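Local coordinates for protein cellulose 1,4-beta-cellobiosidase (Clostridium thermocellum, PDB 3ZQX) that is a family 3b carbohydrate-binding module of the cellulosomal cellobiohydrolase 9A, from a family that typically binds cellulose, though this module's own binding may be weak or absent, at residues K4-C9 with K122-Y127; V39-F44 with T131-G136; F54-T59 with G95-V100. The protein carries 1 engineered substitution. All coordinates share one frame; numbering follows the deposited sequence.

Contact 1. Residues K4-C9 with K122-Y127; sequences KVQYLC and KAFQDY
Tyr7 and Tyr127 both turn CG opposite the backbone N (chi1 161° and -171°), which brings their side chains alongside each other, pointing the same way. The rings form an offset stack with the Tyr7 and Tyr127 centroids 4.4 Å apart; Tyr127 CE2 lies over the rim of the Tyr7 ring and Tyr7 CD2 over the rim of the Tyr127 ring. Their hydroxyls are held further on, Tyr7 OH by Asp118 N and Tyr127 OH by Ser116 O. The backbones form an antiparallel ladder, with Tyr127 N bonded to Val5 O at 2.9 Å and Tyr7 N to Gln125 O at 3.0 Å. It adds the short strand 125-126 to strand 3-9. Phe124 takes a different partner: Leu8 CD2 sits over the centre of its ring in a CH-pi contact, only 3° off the normal. Beyond Cys9 the bent chain of Lys122 folds back, bonding NZ to Cys9 O at 2.9 Å. At the other end, the extended Lys4 chain brings NZ into a salt bridge with Asp126 OD2 (2.9 Å), on the syn side, with a weak second bond to OD1. Gln6 NE2 meets Asp126 OD1 at 3.0 Å, nearly along the C-O axis, and Asn24 engages Gln6 OE1; held at both ends, the amide is fixed in rotation. Two such donors would favour the ionised carboxylate and fix its place at the edge of the short strand.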
loop_
_atom_site.group_PDB
_atom_site.type_symbol
_atom_site.label_atom_id
_atom_site.label_comp_id
_atom_site.label_asym_id
_atom_site.label_seq_id
_atom_site.Cartn_x
_atom_site.Cartn_y
_atom_site.Cartn_z
ATOM N N LYS A 4 -12.031 1.657 0.648
ATOM C CA LYS A 4 -11.406 0.444 1.169
ATOM C C LYS A 4 -10.244 0.036 0.271
ATOM O O LYS A 4 -10.114 0.535 -0.850
ATOM C CB LYS A 4 -12.415 -0.706 1.250
ATOM C CG LYS A 4 -12.917 -1.196 -0.106
ATOM C CD LYS A 4 -13.905 -2.346 0.041
ATOM C CE LYS A 4 -14.360 -2.851 -1.317
ATOM N NZ LYS A 4 -15.358 -3.963 -1.222
ATOM N N VAL A 5 -9.409 -0.881 0.764
ATOM C CA VAL A 5 -8.295 -1.425 0.002
ATOM C C VAL A 5 -8.485 -2.897 -0.245
ATOM O O VAL A 5 -8.834 -3.648 0.671
ATOM C CB VAL A 5 -6.954 -1.272 0.760
ATOM C CG1 VAL A 5 -5.819 -1.950 -0.002
ATOM C CG2 VAL A 5 -6.646 0.189 1.006
ATOM N N GLN A 6 -8.221 -3.297 -1.484
ATOM C CA GLN A 6 -8.013 -4.697 -1.819
ATOM C C GLN A 6 -6.537 -4.917 -2.105
ATOM O O GLN A 6 -5.830 -4.006 -2.555
ATOM C CB GLN A 6 -8.819 -5.096 -3.044
ATOM C CG GLN A 6 -10.272 -4.736 -2.936
ATOM C CD GLN A 6 -11.066 -5.303 -4.076
ATOM O OE1 GLN A 6 -10.684 -5.173 -5.242
ATOM N NE2 GLN A 6 -12.167 -5.969 -3.750
ATOM N N TYR A 7 -6.069 -6.129 -1.827
ATOM C CA TYR A 7 -4.667 -6.494 -1.950
ATOM C C TYR A 7 -4.546 -7.861 -2.580
ATOM O O TYR A 7 -5.426 -8.709 -2.435
ATOM C CB TYR A 7 -4.058 -6.542 -0.550
ATOM C CG TYR A 7 -2.759 -7.303 -0.326
ATOM C CD1 TYR A 7 -1.527 -6.707 -0.545
ATOM C CD2 TYR A 7 -2.768 -8.596 0.191
ATOM C CE1 TYR A 7 -0.341 -7.384 -0.287
ATOM C CE2 TYR A 7 -1.589 -9.280 0.447
ATOM C CZ TYR A 7 -0.376 -8.667 0.220
ATOM O OH TYR A 7 0.785 -9.362 0.495
ATOM N N LEU A 8 -3.433 -8.059 -3.274
ATOM C CA LEU A 8 -2.949 -9.390 -3.590
ATOM C C LEU A 8 -1.427 -9.372 -3.529
ATOM O O LEU A 8 -0.786 -8.328 -3.700
ATOM C CB LEU A 8 -3.458 -9.888 -4.947
ATOM C CG LEU A 8 -3.000 -9.166 -6.216
ATOM C CD1 LEU A 8 -1.634 -9.647 -6.670
ATOM C CD2 LEU A 8 -4.022 -9.356 -7.329
ATOM N N CYS A 9 -0.862 -10.541 -3.265
ATOM C CA CYS A 9 0.572 -10.731 -3.128
ATOM C C CYS A 9 1.115 -11.429 -4.366
ATOM O O CYS A 9 0.564 -12.430 -4.807
ATOM C CB CYS A 9 0.849 -11.603 -1.906
ATOM S SG CYS A 9 2.583 -11.905 -1.589
ATOM N N LYS A 122 -3.732 -14.444 -3.402
ATOM C CA LYS A 122 -3.238 -14.340 -4.775
ATOM C C LYS A 122 -4.171 -13.640 -5.741
ATOM O O LYS A 122 -3.779 -13.329 -6.859
ATOM C CB LYS A 122 -2.862 -15.721 -5.316
ATOM C CG LYS A 122 -1.791 -16.429 -4.506
ATOM C CD LYS A 122 -0.484 -15.661 -4.532
ATOM C CE LYS A 122 0.094 -15.600 -5.937
ATOM N NZ LYS A 122 1.420 -14.922 -5.962
ATOM N N ALA A 123 -5.386 -13.364 -5.284
ATOM C CA ALA A 123 -6.397 -12.652 -6.058
ATOM C C ALA A 123 -6.895 -11.527 -5.173
ATOM O O ALA A 123 -6.900 -11.647 -3.944
ATOM C CB ALA A 123 -7.547 -13.573 -6.432
ATOM N N PHE A 124 -7.320 -10.431 -5.782
ATOM C CA PHE A 124 -7.743 -9.288 -4.986
ATOM C C PHE A 124 -8.801 -9.672 -3.970
ATOM O O PHE A 124 -9.801 -10.314 -4.303
ATOM C CB PHE A 124 -8.300 -8.175 -5.867
ATOM C CG PHE A 124 -7.258 -7.254 -6.433
ATOM C CD1 PHE A 124 -6.371 -6.574 -5.611
ATOM C CD2 PHE A 124 -7.191 -7.045 -7.802
ATOM C CE1 PHE A 124 -5.427 -5.718 -6.155
ATOM C CE2 PHE A 124 -6.253 -6.190 -8.349
ATOM C CZ PHE A 124 -5.372 -5.526 -7.528
ATOM N N GLN A 125 -8.581 -9.259 -2.729
ATOM C CA GLN A 125 -9.620 -9.322 -1.724
ATOM C C GLN A 125 -9.530 -8.113 -0.810
ATOM O O GLN A 125 -8.458 -7.548 -0.605
ATOM C CB GLN A 125 -9.580 -10.636 -0.943
ATOM C CG GLN A 125 -8.471 -10.761 0.060
ATOM C CD GLN A 125 -8.490 -12.113 0.749
ATOM O OE1 GLN A 125 -8.531 -13.154 0.091
ATOM N NE2 GLN A 125 -8.479 -12.105 2.075
ATOM N N ASP A 126 -10.680 -7.699 -0.293
ATOM C CA ASP A 126 -10.717 -6.642 0.706
ATOM C C ASP A 126 -9.759 -7.048 1.809
ATOM O O ASP A 126 -9.784 -8.189 2.281
ATOM C CB ASP A 126 -12.118 -6.498 1.292
ATOM C CG ASP A 126 -13.137 -5.992 0.285
ATOM O OD1 ASP A 126 -12.774 -5.670 -0.862
ATOM O OD2 ASP A 126 -14.327 -5.907 0.661
ATOM N N TYR A 127 -8.894 -6.127 2.206
ATOM C CA TYR A 127 -7.788 -6.501 3.072
ATOM C C TYR A 127 -7.583 -5.481 4.169
ATOM O O TYR A 127 -7.203 -4.343 3.900
ATOM C CB TYR A 127 -6.530 -6.621 2.221
ATOM C CG TYR A 127 -5.312 -7.208 2.903
ATOM C CD1 TYR A 127 -5.363 -8.449 3.511
ATOM C CD2 TYR A 127 -4.098 -6.529 2.903
ATOM C CE1 TYR A 127 -4.240 -9.000 4.101
ATOM C CE2 TYR A 127 -2.964 -7.076 3.485
ATOM C CZ TYR A 127 -3.048 -8.310 4.088
ATOM O OH TYR A 127 -1.949 -8.884 4.674
#

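Contact 2. Residues V39-F44 with T131-G136; sequences VLRYYF and TLYKNG
Val39 to Arg41 pair with Tyr133 to Thr131 in the five-stranded antiparallel sheet of the CBM3 beta sandwich. Val39 and Tyr133 form a hydrogen-bonded pair, with Tyr133 N to Val39 O at 2.8 Å; Arg41 and Thr131 make another, and Leu40 faces Leu132 between them. On the Leu40 and Leu132 face, Leu132 sets CG beside its backbone N and runs CD1 on extended, so the other branch, CD2, swings against Leu40 CB at 3.7 Å. This is the side turned to strand 3-9, where Val5 touches both leucines. The other face is more polar. Thr131 puts OG1 between its backbone N and carbonyl carbon (chi1 53°), which aims the hydroxyl at Tyr43. Tyr43 reaches over to the neighbouring strand, its side chain roughly perpendicular to that of Thr131, and OH and OG1 share a hydrogen bond of 2.8 Å at the edge of the tyrosine ring. Arg41 sets CG beside its backbone N (chi1 -65°) and then runs straight to NE past Tyr133, its CD 4.0 Å from Tyr133 CE1 and its guanidinium plane turned 48° from the ring. Gln80 OE1 accepts from NE, which limits the swing of the guanidinium. One water joins the three polar groups: it accepts from Arg41 NH1 at 3.0 Å and lies 2.7 Å from Tyr43 OH and 3.3 Å from Tyr133 OH.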
loop_
_atom_site.group_PDB
_atom_site.type_symbol
_atom_site.label_atom_id
_atom_site.label_comp_id
_atom_site.label_asym_id
_atom_site.label_seq_id
_atom_site.Cartn_x
_atom_site.Cartn_y
_atom_site.Cartn_z
ATOM N N VAL A 39 -4.447 8.659 2.287
ATOM C CA VAL A 39 -3.140 8.108 2.607
ATOM C C VAL A 39 -3.290 6.602 2.781
ATOM O O VAL A 39 -4.144 6.145 3.545
ATOM C CB VAL A 39 -2.620 8.718 3.925
ATOM C CG1 VAL A 39 -1.341 8.036 4.373
ATOM C CG2 VAL A 39 -2.407 10.224 3.779
ATOM N N LEU A 40 -2.471 5.834 2.070
ATOM C CA LEU A 40 -2.442 4.377 2.195
ATOM C C LEU A 40 -1.148 3.950 2.885
ATOM O O LEU A 40 -0.086 4.511 2.603
ATOM C CB LEU A 40 -2.532 3.742 0.800
ATOM C CG LEU A 40 -2.416 2.217 0.680
ATOM C CD1 LEU A 40 -3.167 1.695 -0.544
ATOM C CD2 LEU A 40 -0.968 1.760 0.646
ATOM N N ARG A 41 -1.226 2.964 3.784
ATOM C CA ARG A 41 -0.012 2.422 4.402
ATOM C C ARG A 41 0.043 0.903 4.350
ATOM O O ARG A 41 -0.929 0.213 4.686
ATOM C CB ARG A 41 0.142 2.904 5.850
ATOM C CG ARG A 41 0.352 4.401 5.934
ATOM C CD ARG A 41 0.475 4.910 7.363
ATOM N NE ARG A 41 0.753 6.347 7.320
ATOM C CZ ARG A 41 0.731 7.159 8.370
ATOM N NH1 ARG A 41 0.416 6.694 9.566
ATOM N NH2 ARG A 41 1.013 8.447 8.209
ATOM N N TYR A 42 1.199 0.410 3.906
ATOM C CA TYR A 42 1.543 -1.007 3.892
ATOM C C TYR A 42 2.682 -1.211 4.882
ATOM O O TYR A 42 3.762 -0.637 4.724
ATOM C CB TYR A 42 1.978 -1.429 2.473
ATOM C CG TYR A 42 2.468 -2.866 2.370
ATOM C CD1 TYR A 42 3.785 -3.198 2.655
ATOM C CD2 TYR A 42 1.603 -3.892 1.994
ATOM C CE1 TYR A 42 4.229 -4.510 2.569
ATOM C CE2 TYR A 42 2.032 -5.201 1.915
ATOM C CZ TYR A 42 3.345 -5.513 2.197
ATOM O OH TYR A 42 3.740 -6.830 2.110
ATOM N N TYR A 43 2.420 -2.005 5.916
ATOM C CA TYR A 43 3.316 -2.134 7.064
ATOM C C TYR A 43 4.318 -3.256 6.880
ATOM O O TYR A 43 3.945 -4.393 6.584
ATOM C CB TYR A 43 2.491 -2.350 8.342
ATOM C CG TYR A 43 1.559 -1.193 8.602
ATOM C CD1 TYR A 43 2.006 -0.061 9.263
ATOM C CD2 TYR A 43 0.248 -1.200 8.120
ATOM C CE1 TYR A 43 1.170 1.026 9.472
ATOM C CE2 TYR A 43 -0.598 -0.121 8.321
ATOM C CZ TYR A 43 -0.135 0.985 8.998
ATOM O OH TYR A 43 -0.987 2.049 9.177
ATOM N N PHE A 44 5.598 -2.927 7.036
ATOM C CA PHE A 44 6.647 -3.919 6.948
ATOM C C PHE A 44 7.821 -3.464 7.782
ATOM O O PHE A 44 8.034 -2.263 7.963
ATOM C CB PHE A 44 7.066 -4.153 5.481
ATOM C CG PHE A 44 7.892 -3.042 4.874
ATOM C CD1 PHE A 44 7.304 -1.884 4.386
ATOM C CD2 PHE A 44 9.270 -3.176 4.776
ATOM C CE1 PHE A 44 8.075 -0.881 3.815
ATOM C CE2 PHE A 44 10.055 -2.173 4.210
ATOM C CZ PHE A 44 9.448 -1.029 3.711
ATOM N N THR A 131 -3.925 0.029 5.511
ATOM C CA THR A 131 -4.818 1.049 6.046
ATOM C C THR A 131 -5.000 2.216 5.089
ATOM O O THR A 131 -4.148 2.490 4.228
ATOM C CB THR A 131 -4.290 1.610 7.361
ATOM O OG1 THR A 131 -2.942 2.035 7.141
ATOM C CG2 THR A 131 -4.356 0.566 8.479
ATOM N N LEU A 132 -6.158 2.859 5.206
ATOM C CA LEU A 132 -6.388 4.167 4.602
ATOM C C LEU A 132 -6.734 5.185 5.672
ATOM O O LEU A 132 -7.519 4.899 6.589
ATOM C CB LEU A 132 -7.543 4.144 3.606
ATOM C CG LEU A 132 -7.398 3.227 2.405
ATOM C CD1 LEU A 132 -8.681 3.232 1.584
ATOM C CD2 LEU A 132 -6.192 3.626 1.560
ATOM N N TYR A 133 -6.169 6.381 5.512
ATOM C CA TYR A 133 -6.480 7.544 6.335
ATOM C C TYR A 133 -7.009 8.655 5.452
ATOM O O TYR A 133 -6.573 8.821 4.298
ATOM C CB TYR A 133 -5.234 8.050 7.064
ATOM C CG TYR A 133 -4.693 7.074 8.076
ATOM C CD1 TYR A 133 -3.837 6.047 7.694
ATOM C CD2 TYR A 133 -5.048 7.161 9.413
ATOM C CE1 TYR A 133 -3.344 5.145 8.620
ATOM C CE2 TYR A 133 -4.555 6.256 10.346
ATOM C CZ TYR A 133 -3.707 5.249 9.936
ATOM O OH TYR A 133 -3.203 4.337 10.841
ATOM N N LYS A 134 -7.982 9.383 5.982
ATOM C CA LYS A 134 -8.560 10.517 5.294
ATOM C C LYS A 134 -9.101 11.460 6.359
ATOM O O LYS A 134 -9.693 11.009 7.343
ATOM C CB LYS A 134 -9.682 10.009 4.397
ATOM C CG LYS A 134 -10.474 11.085 3.706
ATOM C CD LYS A 134 -11.387 10.505 2.630
ATOM C CE LYS A 134 -12.257 9.369 3.159
ATOM N NZ LYS A 134 -13.255 9.811 4.176
ATOM N N ASN A 135 -8.949 12.759 6.153
ATOM C CA ASN A 135 -9.424 13.742 7.113
ATOM C C ASN A 135 -8.901 13.483 8.520
ATOM O O ASN A 135 -9.604 13.705 9.496
ATOM C CB ASN A 135 -10.950 13.811 7.123
ATOM C CG ASN A 135 -11.463 15.084 7.779
ATOM O OD1 ASN A 135 -10.894 16.161 7.598
ATOM N ND2 ASN A 135 -12.532 14.966 8.548
ATOM N N GLY A 136 -7.664 13.003 8.613
ATOM C CA GLY A 136 -7.018 12.781 9.898
ATOM C C GLY A 136 -7.545 11.582 10.661
ATOM O O GLY A 136 -7.247 11.412 11.848
HETATM O O HOH W 1 0.071 3.994 10.733
#

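Contact 3. Residues F54-T59 with G95-V100; sequences FICYYT and GEIQFV
Thr59 sets OG1 opposite its backbone N (chi1 -179°), which turns the hydroxyl to donate to Glu96 O at 2.8 Å. Beside it Gln98 N bonds to Tyr58 O at 3.2 Å with a C=O...N angle of 165°. At the other end Ile55 and Val100 form an antiparallel hydrogen-bonded pair, with 2.9 Å both from Ile55 N to Val100 O and from Val100 N to Ile55 O. Between these two grips the chain at 56-58 arches outward, and Gln98 points its side chain under the arch; its OE1 comes 3.6 Å from Tyr57 CB. Tyr58 N is buried there without a partner in the model. The Tyr58 ring turns its edge to the Glu96 carboxylate, whose plane stands 88° to it, CD2 of Tyr58 lying 3.8 Å from Glu96 CD. Gln98 NE2 donates to Glu96 OE1 at 2.9 Å, from above the carboxylate plane. On the opposite face from Gln98, Phe54 CE1 lies 3.5 Å from Phe99 CB.

Outside the segments, Lys22 forms a salt bridge to Glu96 OE1, which steadies the acid beside Tyr58. Arg102 holds Tyr57 OH, and Phe99 stacks on Phe23. Further out, Leu66, Leu79 and Leu81 press on Phe54. The result is an antiparallel edge of the beta sandwich characteristic of family 3 modules, where strand 52-55 gives way to a loop that bulges away and returns to bond at Tyr58 and Thr59.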
loop_
_atom_site.group_PDB
_atom_site.type_symbol
_atom_site.label_atom_id
_atom_site.label_comp_id
_atom_site.label_asym_id
_atom_site.label_seq_id
_atom_site.Cartn_x
_atom_site.Cartn_y
_atom_site.Cartn_z
ATOM N N PHE A 54 10.307 2.713 -3.718
ATOM C CA PHE A 54 9.028 2.243 -4.238
ATOM C C PHE A 54 9.032 2.357 -5.753
ATOM O O PHE A 54 9.484 3.370 -6.296
ATOM C CB PHE A 54 7.911 3.127 -3.685
ATOM C CG PHE A 54 6.575 2.910 -4.348
ATOM C CD1 PHE A 54 5.705 1.956 -3.870
ATOM C CD2 PHE A 54 6.186 3.669 -5.443
ATOM C CE1 PHE A 54 4.472 1.748 -4.470
ATOM C CE2 PHE A 54 4.957 3.469 -6.046
ATOM C CZ PHE A 54 4.101 2.509 -5.558
ATOM N N ILE A 55 8.516 1.337 -6.435
ATOM C CA ILE A 55 8.336 1.410 -7.877
ATOM C C ILE A 55 6.985 0.824 -8.255
ATOM O O ILE A 55 6.611 -0.262 -7.787
ATOM C CB ILE A 55 9.441 0.664 -8.646
ATOM C CG1 ILE A 55 10.840 1.067 -8.168
ATOM C CG2 ILE A 55 9.297 0.919 -10.142
ATOM C CD1 ILE A 55 11.356 0.260 -6.995
ATOM N N CYS A 56 6.250 1.559 -9.086
ATOM C CA CYS A 56 4.979 1.094 -9.638
ATOM C C CYS A 56 5.113 0.951 -11.148
ATOM O O CYS A 56 5.249 1.950 -11.859
ATOM C CB CYS A 56 3.862 2.085 -9.334
ATOM S SG CYS A 56 2.320 1.698 -10.182
ATOM N N TYR A 57 5.067 -0.283 -11.633
ATOM C CA TYR A 57 5.207 -0.537 -13.062
ATOM C C TYR A 57 3.936 -0.254 -13.840
ATOM O O TYR A 57 4.009 -0.039 -15.048
ATOM C CB TYR A 57 5.712 -1.968 -13.332
ATOM C CG TYR A 57 7.130 -2.161 -12.852
ATOM C CD1 TYR A 57 8.170 -1.469 -13.446
ATOM C CD2 TYR A 57 7.427 -2.995 -11.788
ATOM C CE1 TYR A 57 9.463 -1.611 -13.011
ATOM C CE2 TYR A 57 8.731 -3.142 -11.341
ATOM C CZ TYR A 57 9.742 -2.447 -11.957
ATOM O OH TYR A 57 11.037 -2.584 -11.505
ATOM N N TYR A 58 2.770 -0.371 -13.208
ATOM C CA TYR A 58 1.547 0.071 -13.854
ATOM C C TYR A 58 0.470 0.444 -12.859
ATOM O O TYR A 58 0.277 -0.260 -11.874
ATOM C CB TYR A 58 1.031 -1.037 -14.765
ATOM C CG TYR A 58 -0.305 -0.700 -15.371
ATOM C CD1 TYR A 58 -0.412 0.279 -16.349
ATOM C CD2 TYR A 58 -1.462 -1.335 -14.945
ATOM C CE1 TYR A 58 -1.638 0.605 -16.901
ATOM C CE2 TYR A 58 -2.689 -1.017 -15.490
ATOM C CZ TYR A 58 -2.769 -0.045 -16.461
ATOM O OH TYR A 58 -3.989 0.275 -17.008
ATOM N N THR A 59 -0.256 1.523 -13.133
ATOM C CA THR A 59 -1.570 1.728 -12.543
ATOM C C THR A 59 -2.418 2.563 -13.504
ATOM O O THR A 59 -1.884 3.461 -14.150
ATOM C CB THR A 59 -1.474 2.387 -11.151
ATOM O OG1 THR A 59 -2.787 2.536 -10.606
ATOM C CG2 THR A 59 -0.801 3.748 -11.200
ATOM N N GLY A 95 -8.447 0.844 -9.740
ATOM C CA GLY A 95 -7.858 -0.271 -10.453
ATOM C C GLY A 95 -6.510 -0.600 -9.840
ATOM O O GLY A 95 -6.071 0.025 -8.871
ATOM N N GLU A 96 -5.837 -1.589 -10.409
ATOM C CA GLU A 96 -4.612 -2.078 -9.808
ATOM C C GLU A 96 -3.567 -0.986 -9.637
ATOM O O GLU A 96 -3.342 -0.160 -10.535
ATOM C CB GLU A 96 -4.036 -3.233 -10.627
ATOM C CG GLU A 96 -3.589 -2.843 -12.027
ATOM C CD GLU A 96 -2.985 -4.000 -12.789
ATOM O OE1 GLU A 96 -1.996 -4.585 -12.313
ATOM O OE2 GLU A 96 -3.492 -4.320 -13.886
ATOM N N ILE A 97 -2.950 -0.977 -8.458
ATOM C CA ILE A 97 -1.745 -0.202 -8.241
ATOM C C ILE A 97 -0.668 -1.233 -7.955
ATOM O O ILE A 97 -0.591 -1.783 -6.853
ATOM C CB ILE A 97 -1.898 0.748 -7.031
ATOM C CG1 ILE A 97 -3.126 1.654 -7.204
ATOM C CG2 ILE A 97 -0.628 1.564 -6.845
ATOM C CD1 ILE A 97 -3.460 2.483 -5.966
ATOM N N GLN A 98 0.198 -1.467 -8.931
ATOM C CA GLN A 98 1.276 -2.414 -8.718
ATOM C C GLN A 98 2.276 -1.779 -7.774
ATOM O O GLN A 98 2.504 -0.563 -7.820
ATOM C CB GLN A 98 1.935 -2.778 -10.041
ATOM C CG GLN A 98 0.992 -3.528 -10.953
ATOM C CD GLN A 98 1.630 -4.018 -12.231
ATOM O OE1 GLN A 98 2.857 -4.004 -12.390
ATOM N NE2 GLN A 98 0.797 -4.472 -13.153
ATOM N N PHE A 99 2.867 -2.586 -6.901
ATOM C CA PHE A 99 3.918 -2.056 -6.051
ATOM C C PHE A 99 5.065 -3.014 -5.884
ATOM O O PHE A 99 4.868 -4.230 -5.751
ATOM C CB PHE A 99 3.388 -1.583 -4.677
ATOM C CG PHE A 99 2.999 -2.685 -3.715
ATOM C CD1 PHE A 99 1.761 -3.311 -3.799
ATOM C CD2 PHE A 99 3.856 -3.042 -2.677
ATOM C CE1 PHE A 99 1.407 -4.298 -2.893
ATOM C CE2 PHE A 99 3.498 -4.017 -1.764
ATOM C CZ PHE A 99 2.277 -4.646 -1.872
ATOM N N VAL A 100 6.263 -2.433 -5.894
ATOM C CA VAL A 100 7.495 -3.094 -5.511
ATOM C C VAL A 100 8.183 -2.208 -4.481
ATOM O O VAL A 100 8.232 -0.973 -4.645
ATOM C CB VAL A 100 8.422 -3.275 -6.724
ATOM C CG1 VAL A 100 9.860 -3.545 -6.290
ATOM C CG2 VAL A 100 7.903 -4.393 -7.621
#

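In the fold
The three contacts meet through the interior between the two main sheets. Contacts 1 and 3 belong to one sheet, contact 2 to the other. Val5 CG2 of contact 1 packs 3.4 Å from Leu132 CG of contact 2. Tyr42 of contact 2 is the common neighbour: its CE2 lies 3.9 Å from Tyr7 CE1 of contact 1 and 3.8 Å from Phe99 CZ of contact 3. The contact centres are 14 to 16 Å apart. The calcium ion, held by Thr45, Glu47, Asp110, Asn113 and Asp114, lies about 10 Å from the Tyr43 side chain and about 12 Å from those of Tyr7 and Phe99; none of these five ligands lies in the contacts, though Thr45 directly follows Phe44.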